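Local coordinates for protein Baccell_00875 (PDB 5NO8) that probably acts as a polysaccharide lyase on the rhamnose caps, linked through glucuronic acid, of complex arabinogalactan proteins, at residues E125-T130 with Y233-H238; G195-Y200 with L220-L225; W72-F77 with E89-V94. One frame throughout, in Å; residues are numbered along the deposited sequence. Where two conformers were deposited one is given.

Contact 1: residues E125-T130 with Y233-H238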
loop_
_atom_site.group_PDB
_atom_site.type_symbol
_atom_site.label_atom_id
_atom_site.label_comp_id
_atom_site.label_asym_id
_atom_site.label_seq_id
_atom_site.Cartn_x
_atom_site.Cartn_y
_atom_site.Cartn_z
ATOM N N GLU A 125 9.893 -13.626 23.100
ATOM C CA GLU A 125 9.714 -12.573 24.086
ATOM C C GLU A 125 8.360 -12.686 24.724
ATOM O O GLU A 125 7.362 -12.820 24.013
ATOM C CB GLU A 125 9.782 -11.209 23.422
ATOM C CG GLU A 125 11.036 -10.946 22.645
ATOM C CD GLU A 125 11.230 -9.451 22.473
ATOM O OE1 GLU A 125 10.382 -8.821 21.780
ATOM O OE2 GLU A 125 12.166 -8.873 23.094
ATOM N N GLU A 126 8.329 -12.621 26.051
ATOM C CA GLU A 126 7.086 -12.648 26.813
ATOM C C GLU A 126 6.996 -11.319 27.562
ATOM O O GLU A 126 7.917 -10.976 28.300
ATOM C CB GLU A 126 7.118 -13.836 27.757
ATOM C CG GLU A 126 5.863 -14.098 28.563
ATOM C CD GLU A 126 6.091 -15.182 29.624
ATOM O OE1 GLU A 126 6.767 -16.206 29.353
ATOM O OE2 GLU A 126 5.612 -14.978 30.747
ATOM N N TYR A 127 5.919 -10.573 27.322
ATOM C CA TYR A 127 5.615 -9.308 27.997
ATOM C C TYR A 127 4.457 -9.589 28.952
ATOM O O TYR A 127 3.441 -10.172 28.544
ATOM C CB TYR A 127 5.176 -8.221 27.009
ATOM C CG TYR A 127 6.210 -7.834 26.002
ATOM C CD1 TYR A 127 6.487 -8.657 24.921
ATOM C CD2 TYR A 127 6.903 -6.638 26.099
ATOM C CE1 TYR A 127 7.444 -8.315 23.986
ATOM C CE2 TYR A 127 7.853 -6.288 25.169
ATOM C CZ TYR A 127 8.142 -7.142 24.119
ATOM O OH TYR A 127 9.104 -6.807 23.179
ATOM N N SER A 128 4.600 -9.247 30.227
ATOM C CA SER A 128 3.482 -9.358 31.122
ATOM C C SER A 128 3.233 -7.996 31.729
ATOM O O SER A 128 4.191 -7.327 32.143
ATOM C CB SER A 128 3.727 -10.410 32.184
ATOM O OG SER A 128 4.851 -10.054 32.910
ATOM N N PHE A 129 1.964 -7.620 31.788
ATOM C CA PHE A 129 1.521 -6.345 32.335
ATOM C C PHE A 129 0.692 -6.683 33.553
ATOM O O PHE A 129 -0.343 -7.342 33.423
ATOM C CB PHE A 129 0.680 -5.594 31.317
ATOM C CG PHE A 129 1.412 -5.281 30.052
ATOM C CD1 PHE A 129 1.561 -6.248 29.069
ATOM C CD2 PHE A 129 2.000 -4.044 29.861
ATOM C CE1 PHE A 129 2.241 -5.980 27.916
ATOM C CE2 PHE A 129 2.711 -3.769 28.699
ATOM C CZ PHE A 129 2.837 -4.743 27.729
ATOM N N THR A 130 1.136 -6.254 34.732
ATOM C CA THR A 130 0.460 -6.604 35.975
ATOM C C THR A 130 0.017 -5.357 36.727
ATOM O O THR A 130 0.792 -4.437 36.883
ATOM C CB THR A 130 1.365 -7.457 36.888
ATOM O OG1 THR A 130 1.848 -8.578 36.130
ATOM C CG2 THR A 130 0.600 -7.944 38.109
ATOM N N TYR A 233 -1.928 -9.306 32.124
ATOM C CA TYR A 233 -2.122 -9.626 30.707
ATOM C C TYR A 233 -0.760 -10.033 30.146
ATOM O O TYR A 233 0.256 -9.367 30.421
ATOM C CB TYR A 233 -2.648 -8.421 29.967
ATOM C CG TYR A 233 -2.929 -8.735 28.516
ATOM C CD1 TYR A 233 -4.084 -9.433 28.161
ATOM C CD2 TYR A 233 -2.031 -8.384 27.523
ATOM C CE1 TYR A 233 -4.355 -9.752 26.828
ATOM C CE2 TYR A 233 -2.282 -8.709 26.179
ATOM C CZ TYR A 233 -3.465 -9.374 25.850
ATOM O OH TYR A 233 -3.735 -9.707 24.538
ATOM N N SER A 234 -0.731 -11.120 29.376
ATOM C CA SER A 234 0.492 -11.593 28.754
ATOM C C SER A 234 0.428 -11.562 27.227
ATOM O O SER A 234 -0.557 -11.966 26.612
ATOM C CB SER A 234 0.861 -13.009 29.198
ATOM O OG SER A 234 -0.292 -13.801 29.380
ATOM N N LEU A 235 1.518 -11.097 26.649
ATOM C CA LEU A 235 1.717 -11.106 25.212
ATOM C C LEU A 235 3.035 -11.838 24.982
ATOM O O LEU A 235 4.038 -11.523 25.623
ATOM C CB LEU A 235 1.823 -9.702 24.711
ATOM C CG LEU A 235 2.299 -9.496 23.276
ATOM C CD1 LEU A 235 1.208 -9.869 22.297
ATOM C CD2 LEU A 235 2.788 -8.075 23.071
ATOM N N GLU A 236 3.035 -12.765 24.024
ATOM C CA GLU A 236 4.238 -13.462 23.669
ATOM C C GLU A 236 4.350 -13.496 22.145
ATOM O O GLU A 236 3.362 -13.694 21.443
ATOM C CB GLU A 236 4.197 -14.878 24.241
ATOM C CG GLU A 236 5.418 -15.720 23.931
ATOM C CD GLU A 236 5.240 -17.181 24.321
ATOM O OE1 GLU A 236 5.871 -17.581 25.318
ATOM O OE2 GLU A 236 4.466 -17.921 23.656
ATOM N N TRP A 237 5.553 -13.337 21.634
ATOM C CA TRP A 237 5.759 -13.587 20.228
ATOM C C TRP A 237 7.100 -14.244 19.982
ATOM O O TRP A 237 7.967 -14.212 20.857
ATOM C CB TRP A 237 5.604 -12.318 19.415
ATOM C CG TRP A 237 6.465 -11.112 19.807
ATOM C CD1 TRP A 237 7.799 -11.087 20.087
ATOM C CD2 TRP A 237 6.023 -9.756 19.893
ATOM N NE1 TRP A 237 8.206 -9.818 20.365
ATOM C CE2 TRP A 237 7.137 -8.974 20.248
ATOM C CE3 TRP A 237 4.803 -9.125 19.673
ATOM C CZ2 TRP A 237 7.062 -7.590 20.393
ATOM C CZ3 TRP A 237 4.727 -7.740 19.837
ATOM C CH2 TRP A 237 5.842 -7.004 20.201
ATOM N N HIS A 238 7.224 -14.842 18.795
ATOM C CA HIS A 238 8.459 -15.445 18.315
ATOM C C HIS A 238 8.949 -14.620 17.136
ATOM O O HIS A 238 8.147 -14.332 16.243
ATOM C CB HIS A 238 8.189 -16.823 17.791
ATOM C CG HIS A 238 7.911 -17.833 18.842
ATOM N ND1 HIS A 238 8.500 -19.075 18.830
ATOM C CD2 HIS A 238 7.121 -17.799 19.939
ATOM C CE1 HIS A 238 8.074 -19.776 19.871
ATOM N NE2 HIS A 238 7.221 -19.031 20.550
#
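Glu125 and Trp237 form a hydrogen-bonded pair where antiparallel strands 122-131 and 232-242 meet, in the middle of an eight-stranded antiparallel sheet. Backbone bonds run both ways between them, and the side chains lie side by side. Trp237 places CG between its backbone N and carbonyl carbon (chi1 55°), which brings the indole to Glu125 and Tyr127. Trp237 NE1 donates a hydrogen bond to Glu125 OE1 (2.8 Å) on its anti lone pair, while Tyr127 OH reaches OE1 at 2.8 Å from above the carboxylate plane; Trp72 is a third donor to this oxygen, and Arg116 pairs with OE2. Replacement by an alanine here is likely to leave three donors and the charge of Arg116 without their mate, and to free the indole to turn. On the opposite face, like-charged Glu126 OE1 and Glu236 OE1 are 4.4 Å apart; Thr193 holds OE2 of Glu236. Tyr127 N bonds almost straight to Leu235 O (2.7 Å, 173°). Its ring edge meets the Trp237 six-membered face in an offset edge-to-face pair, planes 65° apart. Phe129 exchanges backbone bonds with Tyr233, and its CD1 is 3.6 Å from Tyr233 O, which lies at the ring edge in plane.

Contact 2: residues G195-Y200 with L220-L225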
loop_
_atom_site.group_PDB
_atom_site.type_symbol
_atom_site.label_atom_id
_atom_site.label_comp_id
_atom_site.label_asym_id
_atom_site.label_seq_id
_atom_site.Cartn_x
_atom_site.Cartn_y
_atom_site.Cartn_z
ATOM N N GLY A 195 -1.673 -13.869 23.856
ATOM C CA GLY A 195 -2.273 -12.534 23.786
ATOM C C GLY A 195 -2.600 -12.162 22.347
ATOM O O GLY A 195 -2.815 -13.043 21.506
ATOM N N ALA A 196 -2.665 -10.870 22.073
ATOM C CA ALA A 196 -3.164 -10.374 20.792
ATOM C C ALA A 196 -2.599 -9.021 20.425
ATOM O O ALA A 196 -2.211 -8.235 21.298
ATOM C CB ALA A 196 -4.680 -10.312 20.819
ATOM N N ILE A 197 -2.568 -8.758 19.124
ATOM C CA ILE A 197 -2.280 -7.428 18.602
ATOM C C ILE A 197 -3.504 -7.018 17.788
ATOM O O ILE A 197 -3.920 -7.725 16.857
ATOM C CB ILE A 197 -0.992 -7.385 17.756
ATOM C CG1 ILE A 197 0.242 -7.658 18.611
ATOM C CG2 ILE A 197 -0.835 -6.047 17.017
ATOM C CD1 ILE A 197 0.472 -6.661 19.728
ATOM N N ARG A 198 -4.096 -5.891 18.166
ATOM C CA ARG A 198 -5.343 -5.421 17.563
ATOM C C ARG A 198 -5.170 -4.378 16.467
ATOM O O ARG A 198 -6.079 -4.145 15.686
ATOM C CB ARG A 198 -6.297 -4.886 18.624
ATOM C CG ARG A 198 -5.837 -3.575 19.218
ATOM C CD ARG A 198 -6.914 -2.669 19.780
ATOM N NE ARG A 198 -6.227 -1.584 20.518
ATOM C CZ ARG A 198 -5.928 -0.364 20.050
ATOM N NH1 ARG A 198 -6.285 0.035 18.826
ATOM N NH2 ARG A 198 -5.263 0.508 20.838
ATOM N N ASN A 199 -4.036 -3.681 16.459
ATOM C CA ASN A 199 -3.789 -2.648 15.467
ATOM C C ASN A 199 -2.335 -2.222 15.548
ATOM O O ASN A 199 -1.546 -2.829 16.260
ATOM C CB ASN A 199 -4.708 -1.428 15.709
ATOM C CG ASN A 199 -5.210 -0.840 14.408
ATOM O OD1 ASN A 199 -4.442 -0.701 13.478
ATOM N ND2 ASN A 199 -6.523 -0.525 14.339
ATOM N N TYR A 200 -1.963 -1.227 14.771
ATOM C CA TYR A 200 -0.660 -0.612 14.934
ATOM C C TYR A 200 -0.733 0.891 14.719
ATOM O O TYR A 200 -1.665 1.404 14.126
ATOM C CB TYR A 200 0.384 -1.248 14.019
ATOM C CG TYR A 200 0.202 -0.947 12.540
ATOM C CD1 TYR A 200 -0.668 -1.703 11.776
ATOM C CD2 TYR A 200 0.903 0.089 11.916
ATOM C CE1 TYR A 200 -0.823 -1.468 10.431
ATOM C CE2 TYR A 200 0.753 0.345 10.551
ATOM C CZ TYR A 200 -0.137 -0.427 9.823
ATOM O OH TYR A 200 -0.337 -0.234 8.471
ATOM N N LEU A 220 3.101 -1.692 17.871
ATOM C CA LEU A 220 2.021 -2.682 17.811
ATOM C C LEU A 220 1.081 -2.481 19.012
ATOM O O LEU A 220 1.533 -2.500 20.170
ATOM C CB LEU A 220 2.600 -4.093 17.772
ATOM C CG LEU A 220 3.508 -4.392 16.570
ATOM C CD1 LEU A 220 3.898 -5.845 16.571
ATOM C CD2 LEU A 220 2.903 -4.039 15.207
ATOM N N ASP A 221 -0.216 -2.325 18.733
ATOM C CA ASP A 221 -1.217 -2.084 19.759
ATOM C C ASP A 221 -1.804 -3.362 20.324
ATOM O O ASP A 221 -2.295 -4.205 19.585
ATOM C CB ASP A 221 -2.367 -1.237 19.214
ATOM C CG ASP A 221 -1.926 0.128 18.747
ATOM O OD1 ASP A 221 -1.200 0.818 19.501
ATOM O OD2 ASP A 221 -2.308 0.528 17.634
ATOM N N LEU A 222 -1.763 -3.478 21.638
ATOM C CA LEU A 222 -2.415 -4.542 22.364
ATOM C C LEU A 222 -3.899 -4.171 22.507
ATOM O O LEU A 222 -4.283 -2.999 22.302
ATOM C CB LEU A 222 -1.784 -4.703 23.769
ATOM C CG LEU A 222 -0.454 -5.433 23.808
ATOM C CD1 LEU A 222 0.648 -4.665 23.113
ATOM C CD2 LEU A 222 -0.077 -5.767 25.262
ATOM N N PRO A 223 -4.741 -5.149 22.881
ATOM C CA PRO A 223 -6.099 -4.778 23.236
ATOM C C PRO A 223 -6.135 -3.784 24.391
ATOM O O PRO A 223 -5.216 -3.771 25.233
ATOM C CB PRO A 223 -6.738 -6.116 23.669
ATOM C CG PRO A 223 -5.841 -7.165 23.092
ATOM C CD PRO A 223 -4.479 -6.574 23.147
ATOM N N ASP A 224 -7.179 -2.961 24.442
ATOM C CA ASP A 224 -7.437 -2.206 25.655
ATOM C C ASP A 224 -7.752 -3.216 26.771
ATOM O O ASP A 224 -8.360 -4.255 26.518
ATOM C CB ASP A 224 -8.553 -1.191 25.445
ATOM C CG ASP A 224 -8.147 -0.036 24.493
ATOM O OD1 ASP A 224 -6.948 0.339 24.296
ATOM O OD2 ASP A 224 -9.089 0.571 23.938
ATOM N N LEU A 225 -7.303 -2.926 27.988
ATOM C CA LEU A 225 -7.293 -3.906 29.078
ATOM C C LEU A 225 -8.019 -3.347 30.303
ATOM O O LEU A 225 -8.115 -2.113 30.505
ATOM C CB LEU A 225 -5.851 -4.272 29.489
ATOM C CG LEU A 225 -4.877 -4.766 28.420
ATOM C CD1 LEU A 225 -3.461 -4.938 28.924
ATOM C CD2 LEU A 225 -5.409 -6.069 27.867
HETATM O O HOH W 1 -4.588 -0.651 23.501
#
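Arg198 turns CG between its backbone N and carbonyl carbon (chi1 71°) and then runs extended to NE, which brings its guanidinium over Asp221; Asp221 in turn sets CG beside its own backbone N (chi1 -61°). The two flat groups are stacked with planes only 6° apart, and Asp221 CB sits over the centre of the guanidinium, 3.8 Å from Arg198 CZ. No N-H points at the carboxylate: Arg198 NH1 and Asp221 OD2, 4.2 Å apart, can probably interact only through their charges. A directed, bent bond runs from Arg198 NE to Leu222 O, 3.0 Å long, with the oxygen tilted out of the guanidinium plane. A water at the guanidinium edge accepts from Arg198 NH2 at 3.0 Å and donates to both Leu222 O and Asp224 OD1. It thus links the two residues of a long salt bridge, Arg198 NH2 to Asp224 OD1, in which OD1 lies well off the guanidinium plane. Asp141 N also bonds that oxygen, and Tyr663 adds a cation-pi contact to Arg198.

Here strand 217-221, paired along its other edge with strand 137-145, meets the start of strand 199-203 antiparallel in a mixed sheet. Asp221 N bonds Asn199 O at 2.9 Å, and Arg198 N bonds Asp221 O at 2.8 Å; the next pair, Tyr200 with Leu220, is non-hydrogen-bonded. Asn199 OD1 takes the Tyr200 N-H on a lone pair. Before the strand, Ile197 crosses Leu220 at about a right angle, its CD1 3.9 Å from Leu220 CB and also touching Leu222 CD1. Further back, Pro223 CD lies 3.4 Å from Ala196 O, a carbonyl buried without a polar partner.

Contact 3: residues W72-F77 with E89-V94; sequences WGLGYF and EWRIPV
The indole of Trp90 lies flat against the backbone of Gly75. Gly75 CA is 3.5 Å from the centroid of the six-membered ring and 8° off its normal, a CH-pi contact, and Gly75 N lies over the centre of the indole, nearest CE2. A beta carbon on Gly75 would fall 2.4 Å from Trp90 CH2, so this close approach requires glycine. At one end of the indole, Trp90 NE1 donates to Gly73 O at 2.8 Å, meeting a lone pair in the carbonyl plane; at the other, Trp90 CZ3 comes 3.9 Å from Phe77 CD2, edge against edge, with the two side chains crossing at about a right angle. Trp90 CG lies between its backbone N and carbonyl carbon (chi1 67°), which swings the ring back across the neighbouring strand.

These residues belong to the beta hairpin of strands 75-81 and 84-90, near its open end. Trp90 N bonds Gly75 O (2.9 Å), and the following pair, non-hydrogen-bonded, brings Tyr76 CB within 3.9 Å of Glu89 CG on the sheet face away from the indole. Just before the strand, Leu74 crosses Trp90 obliquely: Leu74 CB rests 3.5 Å from Trp90 O, while CD1 touches the CG of Arg91, whose guanidinium pairs with Asp68. The backbone angles of Gly73 (phi 99°) would jam a beta carbon against the carbonyl O of Trp72, which by itself calls for glycine. Farther out, Tyr105, Glu107 and Ile112 pack on Trp90, and the hydroxyl of Tyr76 bonds Glu201 and Trp203.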
loop_
_atom_site.group_PDB
_atom_site.type_symbol
_atom_site.label_atom_id
_atom_site.label_comp_id
_atom_site.label_asym_id
_atom_site.label_seq_id
_atom_site.Cartn_x
_atom_site.Cartn_y
_atom_site.Cartn_z
ATOM N N TRP A 72 13.069 -1.053 20.472
ATOM C CA TRP A 72 12.238 -2.263 20.424
ATOM C C TRP A 72 12.001 -2.791 21.824
ATOM O O TRP A 72 12.958 -3.052 22.597
ATOM C CB TRP A 72 12.939 -3.337 19.590
ATOM C CG TRP A 72 12.225 -4.620 19.514
ATOM C CD1 TRP A 72 12.010 -5.494 20.537
ATOM C CD2 TRP A 72 11.662 -5.217 18.358
ATOM N NE1 TRP A 72 11.337 -6.592 20.094
ATOM C CE2 TRP A 72 11.130 -6.458 18.750
ATOM C CE3 TRP A 72 11.573 -4.841 17.015
ATOM C CZ2 TRP A 72 10.457 -7.294 17.865
ATOM C CZ3 TRP A 72 10.930 -5.696 16.131
ATOM C CH2 TRP A 72 10.375 -6.892 16.558
ATOM N N GLY A 73 10.735 -2.970 22.186
ATOM C CA GLY A 73 10.424 -3.513 23.501
ATOM C C GLY A 73 10.040 -2.481 24.535
ATOM O O GLY A 73 9.491 -2.841 25.594
ATOM N N LEU A 74 10.320 -1.211 24.254
ATOM C CA LEU A 74 9.778 -0.122 25.008
ATOM C C LEU A 74 8.351 0.119 24.535
ATOM O O LEU A 74 7.892 -0.496 23.570
ATOM C CB LEU A 74 10.630 1.130 24.909
ATOM C CG LEU A 74 12.094 0.918 25.328
ATOM C CD1 LEU A 74 12.801 2.257 25.238
ATOM C CD2 LEU A 74 12.231 0.271 26.704
ATOM N N GLY A 75 7.627 0.949 25.253
ATOM C CA GLY A 75 6.219 1.157 24.887
ATOM C C GLY A 75 5.538 2.140 25.780
ATOM O O GLY A 75 6.191 2.917 26.485
ATOM N N TYR A 76 4.214 2.109 25.740
ATOM C CA TYR A 76 3.390 3.080 26.431
ATOM C C TYR A 76 1.980 2.578 26.665
ATOM O O TYR A 76 1.545 1.599 26.079
ATOM C CB TYR A 76 3.362 4.410 25.633
ATOM C CG TYR A 76 2.912 4.249 24.195
ATOM C CD1 TYR A 76 1.569 4.223 23.870
ATOM C CD2 TYR A 76 3.841 4.116 23.157
ATOM C CE1 TYR A 76 1.166 4.073 22.552
ATOM C CE2 TYR A 76 3.446 3.938 21.832
ATOM C CZ TYR A 76 2.098 3.940 21.540
ATOM O OH TYR A 76 1.693 3.781 20.249
ATOM N N PHE A 77 1.274 3.260 27.556
ATOM C CA PHE A 77 -0.120 2.963 27.825
ATOM C C PHE A 77 -0.713 4.157 28.527
ATOM O O PHE A 77 0.005 4.974 29.133
ATOM C CB PHE A 77 -0.281 1.695 28.681
ATOM C CG PHE A 77 0.441 1.766 29.998
ATOM C CD1 PHE A 77 -0.117 2.433 31.069
ATOM C CD2 PHE A 77 1.696 1.205 30.153
ATOM C CE1 PHE A 77 0.548 2.524 32.290
ATOM C CE2 PHE A 77 2.354 1.292 31.375
ATOM C CZ PHE A 77 1.782 1.954 32.430
ATOM N N GLU A 89 5.124 6.025 29.633
ATOM C CA GLU A 89 5.989 5.430 28.610
ATOM C C GLU A 89 7.058 4.709 29.414
ATOM O O GLU A 89 7.650 5.332 30.313
ATOM C CB GLU A 89 6.627 6.500 27.719
ATOM C CG GLU A 89 5.634 7.345 26.946
ATOM C CD GLU A 89 6.280 8.543 26.270
ATOM O OE1 GLU A 89 6.615 9.529 26.976
ATOM O OE2 GLU A 89 6.451 8.503 25.034
ATOM N N TRP A 90 7.261 3.415 29.179
ATOM C CA TRP A 90 8.340 2.718 29.887
ATOM C C TRP A 90 9.618 2.888 29.110
ATOM O O TRP A 90 9.642 2.771 27.875
ATOM C CB TRP A 90 8.002 1.258 30.236
ATOM C CG TRP A 90 7.846 0.233 29.154
ATOM C CD1 TRP A 90 8.819 -0.612 28.670
ATOM C CD2 TRP A 90 6.630 -0.153 28.512
ATOM N NE1 TRP A 90 8.286 -1.463 27.748
ATOM C CE2 TRP A 90 6.942 -1.215 27.632
ATOM C CE3 TRP A 90 5.301 0.286 28.601
ATOM C CZ2 TRP A 90 5.971 -1.821 26.819
ATOM C CZ3 TRP A 90 4.340 -0.329 27.790
ATOM C CH2 TRP A 90 4.689 -1.355 26.916
ATOM N N ARG A 91 10.687 3.233 29.831
ATOM C CA ARG A 91 11.969 3.502 29.203
ATOM C C ARG A 91 13.145 3.148 30.118
ATOM O O ARG A 91 14.142 2.662 29.626
ATOM C CB ARG A 91 12.088 4.987 28.795
ATOM C CG ARG A 91 13.357 5.277 27.988
ATOM C CD ARG A 91 13.434 6.718 27.502
ATOM N NE ARG A 91 13.854 7.570 28.594
ATOM C CZ ARG A 91 15.118 7.840 28.927
ATOM N NH1 ARG A 91 16.157 7.382 28.226
ATOM N NH2 ARG A 91 15.334 8.602 29.983
ATOM N N ILE A 92 13.021 3.380 31.417
ATOM C CA ILE A 92 14.115 3.100 32.367
ATOM C C ILE A 92 13.681 1.962 33.289
ATOM O O ILE A 92 12.784 2.140 34.087
ATOM C CB ILE A 92 14.460 4.346 33.201
ATOM C CG1 ILE A 92 14.862 5.533 32.285
ATOM C CG2 ILE A 92 15.528 4.028 34.244
ATOM C CD1 ILE A 92 16.030 5.261 31.341
ATOM N N PRO A 93 14.337 0.804 33.185
ATOM C CA PRO A 93 13.989 -0.323 34.005
ATOM C C PRO A 93 14.274 -0.082 35.479
ATOM O O PRO A 93 15.197 0.681 35.818
ATOM C CB PRO A 93 14.899 -1.446 33.507
ATOM C CG PRO A 93 15.646 -0.941 32.362
ATOM C CD PRO A 93 15.435 0.513 32.253
ATOM N N VAL A 94 13.495 -0.739 36.321
ATOM C CA VAL A 94 13.827 -0.872 37.740
ATOM C C VAL A 94 14.802 -2.023 37.966
ATOM O O VAL A 94 15.544 -2.009 38.929
ATOM C CB VAL A 94 12.597 -0.985 38.658
ATOM C CG1 VAL A 94 11.717 0.238 38.507
ATOM C CG2 VAL A 94 11.784 -2.234 38.426
#

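How the contacts relate
Contact 1 belongs to the antiparallel sheet, whereas contacts 2 and 3 lie in one mixed sheet that packs against it, both touching strand 137-145. Contacts 2 and 3 are mostly buried; contact 1 is two-sided, with mostly buried rings on one face and partly exposed glutamates and serines on the other. Regular pairing carries contact 1, a guanidinium stacked on a carboxylate with a bridging water contact 2, and indole over glycine contact 3. Contact 1 packs on both others: Phe129 touches both Leu222 of contact 2 and Trp90 of contact 3, and Tyr233 packs on Ala196 and Pro223. Segment 72-77 also supplies a donor to Glu125.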